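Local coordinates for putative pilus assembly-related protein (Burkholderia pseudomallei, PDB 4DAD), which probably acts in pilus assembly and signal transduction, this piece being its CheY-like receiver domain, while the full-length protein is thought to bind and hydrolyse ATP, at residues L24-D29 / D69-D74. Sequence-based numbering, arbitrary orientation.
Sequences LVASED and DILMID
L24 and A26 pair with L71 and I73 in the parallel sheet of a CheY-like receiver domain. Strands 22-26 and 70-74 are neighbours in the 2-1-3-4-5 order of this fold. Four backbone hydrogen bonds join them, beginning with L24 N to I70 O (2.7 Å) and ending with D74 N to A26 O (2.9 Å).

L24 and L71 lie side by side on one face and point the same way. L24 CD2 meets L71 CD1 at 3.9 Å. The same L71 methyl reaches A26 CB at 4.1 Å, and A26 CB touches I73 CG1 at 4.4 Å. V25 and M72, a selenomethionine, occupy the other face under helix 30-43.

D74 sits at the C-terminal end of its strand and is the predicted phosphorylation site, unmodified here. With CG anti to the backbone N (chi1 171°), its carboxylate extends beside S27, just past the first strand. D74 OD1 makes a salt bridge with R32, so each carboxylate oxygen has a partner. D29 caps helix 30-43 through the backbone N of R32. The S27 hydroxyl donates to the anti lone pair of D74 OD2, with OG and OD2 2.7 Å apart.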
ATOM      1  N   LEU A  24       7.866  13.365   7.034  1.00 33.43           N
ATOM      2  CA  LEU A  24       8.637  14.121   6.044  1.00 31.89           C
ATOM      3  C   LEU A  24       7.650  14.633   4.997  1.00 36.46           C
ATOM      4  O   LEU A  24       6.901  13.833   4.422  1.00 37.26           O
ATOM      5  CB  LEU A  24       9.732  13.267   5.419  1.00 31.49           C
ATOM      6  CG  LEU A  24      10.608  13.941   4.334  1.00 36.68           C
ATOM      7  CD1 LEU A  24      11.439  15.124   4.909  1.00 34.96           C
ATOM      8  CD2 LEU A  24      11.502  12.914   3.675  1.00 40.04           C
ATOM      9  N   VAL A  25       7.586  15.963   4.822  1.00 33.71           N
ATOM     10  CA  VAL A  25       6.689  16.639   3.853  1.00 35.41           C
ATOM     11  C   VAL A  25       7.555  17.097   2.672  1.00 40.15           C
ATOM     12  O   VAL A  25       8.529  17.810   2.879  1.00 40.43           O
ATOM     13  CB  VAL A  25       5.830  17.793   4.473  1.00 39.70           C
ATOM     14  CG1 VAL A  25       5.022  18.496   3.391  1.00 41.71           C
ATOM     15  CG2 VAL A  25       4.874  17.254   5.530  1.00 38.90           C
ATOM     16  N   ALA A  26       7.236  16.644   1.448  1.00 38.93           N
ATOM     17  CA  ALA A  26       8.055  16.932   0.270  1.00 39.33           C
ATOM     18  C   ALA A  26       7.287  17.654  -0.797  1.00 42.83           C
ATOM     19  O   ALA A  26       6.274  17.133  -1.259  1.00 42.38           O
ATOM     20  CB  ALA A  26       8.616  15.626  -0.298  1.00 39.97           C
ATOM     21  N   SER A  27       7.787  18.839  -1.223  1.00 41.33           N
ATOM     22  CA  SER A  27       7.197  19.654  -2.312  1.00 42.82           C
ATOM     23  C   SER A  27       8.239  20.591  -2.955  1.00 49.63           C
ATOM     24  O   SER A  27       9.072  21.142  -2.263  1.00 48.31           O
ATOM     25  CB  SER A  27       5.998  20.465  -1.827  1.00 44.25           C
ATOM     26  OG  SER A  27       5.479  21.246  -2.896  1.00 55.11           O
ATOM     27  N   GLU A  28       8.154  20.783  -4.277  1.00 50.43           N
ATOM     28  CA  GLU A  28       9.028  21.626  -5.105  1.00 51.76           C
ATOM     29  C   GLU A  28       8.769  23.103  -4.832  1.00 54.71           C
ATOM     30  O   GLU A  28       9.688  23.916  -4.967  1.00 54.27           O
ATOM     31  CB  GLU A  28       8.759  21.312  -6.596  1.00 56.05           C
ATOM     32  CG  GLU A  28       9.687  21.981  -7.614  1.00 76.84           C
ATOM     33  CD  GLU A  28       9.311  23.352  -8.159  1.00110.04           C
ATOM     34  OE1 GLU A  28       8.099  23.629  -8.321  1.00121.28           O
ATOM     35  OE2 GLU A  28      10.239  24.135  -8.468  1.00101.78           O
ATOM     36  N   ASP A  29       7.507  23.441  -4.476  1.00 51.60           N
ATOM     37  CA  ASP A  29       7.007  24.796  -4.236  1.00 51.27           C
ATOM     38  C   ASP A  29       7.076  25.176  -2.774  1.00 52.17           C
ATOM     39  O   ASP A  29       6.420  24.572  -1.929  1.00 51.12           O
ATOM     40  CB  ASP A  29       5.558  24.950  -4.747  1.00 54.46           C
ATOM     41  CG  ASP A  29       5.131  26.403  -4.884  1.00 66.18           C
ATOM     42  OD1 ASP A  29       5.524  27.048  -5.877  1.00 69.79           O
ATOM     43  OD2 ASP A  29       4.457  26.909  -3.972  1.00 72.09           O
ATOM     44  N   ASP A  69       8.565   7.975   9.602  1.00 37.42           N
ATOM     45  CA  ASP A  69       7.476   7.012   9.598  1.00 36.38           C
ATOM     46  C   ASP A  69       6.603   7.301   8.391  1.00 37.81           C
ATOM     47  O   ASP A  69       6.141   6.373   7.745  1.00 37.52           O
ATOM     48  CB  ASP A  69       6.666   7.110  10.900  1.00 37.73           C
ATOM     49  CG  ASP A  69       7.476   6.873  12.149  1.00 45.14           C
ATOM     50  OD1 ASP A  69       7.899   5.713  12.372  1.00 44.77           O
ATOM     51  OD2 ASP A  69       7.666   7.842  12.926  1.00 48.42           O
ATOM     52  N   ILE A  70       6.399   8.594   8.075  1.00 32.73           N
ATOM     53  CA  ILE A  70       5.523   9.019   6.977  1.00 31.52           C
ATOM     54  C   ILE A  70       6.239   9.998   6.036  1.00 37.01           C
ATOM     55  O   ILE A  70       6.997  10.865   6.460  1.00 36.51           O
ATOM     56  CB  ILE A  70       4.192   9.600   7.518  1.00 33.21           C
ATOM     57  CG1 ILE A  70       3.409   8.536   8.302  1.00 33.03           C
ATOM     58  CG2 ILE A  70       3.308  10.220   6.407  1.00 34.33           C
ATOM     59  CD1 ILE A  70       2.331   9.142   9.336  1.00 38.77           C
ATOM     60  N   LEU A  71       5.987   9.810   4.740  1.00 35.29           N
ATOM     61  CA  LEU A  71       6.457  10.641   3.661  1.00 34.68           C
ATOM     62  C   LEU A  71       5.245  11.119   2.897  1.00 39.75           C
ATOM     63  O   LEU A  71       4.564  10.336   2.249  1.00 34.97           O
ATOM     64  CB  LEU A  71       7.461   9.887   2.762  1.00 34.01           C
ATOM     65  CG  LEU A  71       7.840  10.513   1.419  1.00 37.34           C
ATOM     66  CD1 LEU A  71       8.332  11.937   1.566  1.00 35.48           C
ATOM     67  CD2 LEU A  71       8.883   9.662   0.724  1.00 41.80           C
HETATM   68  N   MSE A  72       4.971  12.419   2.996  1.00 43.35           N
HETATM   69  CA  MSE A  72       3.870  13.030   2.271  1.00 47.16           C
HETATM   70  C   MSE A  72       4.426  13.764   1.051  1.00 48.31           C
HETATM   71  O   MSE A  72       5.174  14.731   1.208  1.00 47.16           O
HETATM   72  CB  MSE A  72       3.116  13.952   3.187  1.00 52.43           C
HETATM   73  CG  MSE A  72       1.692  14.153   2.770  1.00 65.90           C
HETATM   74 SE   MSE A  72       0.780  15.158   4.143  0.75 80.01          SE
HETATM   75  CE  MSE A  72       1.269  14.039   5.687  1.00 74.90           C
ATOM     76  N   ILE A  73       4.148  13.240  -0.159  1.00 44.77           N
ATOM     77  CA  ILE A  73       4.672  13.786  -1.403  1.00 45.49           C
ATOM     78  C   ILE A  73       3.616  14.626  -2.117  1.00 51.57           C
ATOM     79  O   ILE A  73       2.518  14.141  -2.377  1.00 51.54           O
ATOM     80  CB  ILE A  73       5.223  12.658  -2.330  1.00 49.33           C
ATOM     81  CG1 ILE A  73       6.506  12.028  -1.785  1.00 48.89           C
ATOM     82  CG2 ILE A  73       5.479  13.136  -3.769  1.00 51.87           C
ATOM     83  CD1 ILE A  73       6.687  10.517  -2.275  1.00 59.55           C
ATOM     84  N   ASP A  74       3.981  15.866  -2.488  1.00 50.18           N
ATOM     85  CA  ASP A  74       3.133  16.710  -3.317  1.00 53.71           C
ATOM     86  C   ASP A  74       3.309  16.231  -4.790  1.00 64.32           C
ATOM     87  O   ASP A  74       4.418  16.296  -5.337  1.00 64.73           O
ATOM     88  CB  ASP A  74       3.490  18.192  -3.118  1.00 55.34           C
ATOM     89  CG  ASP A  74       2.834  19.173  -4.071  1.00 69.20           C
ATOM     90  OD1 ASP A  74       1.930  18.757  -4.826  1.00 73.58           O
ATOM     91  OD2 ASP A  74       3.211  20.366  -4.050  1.00 73.77           O
TER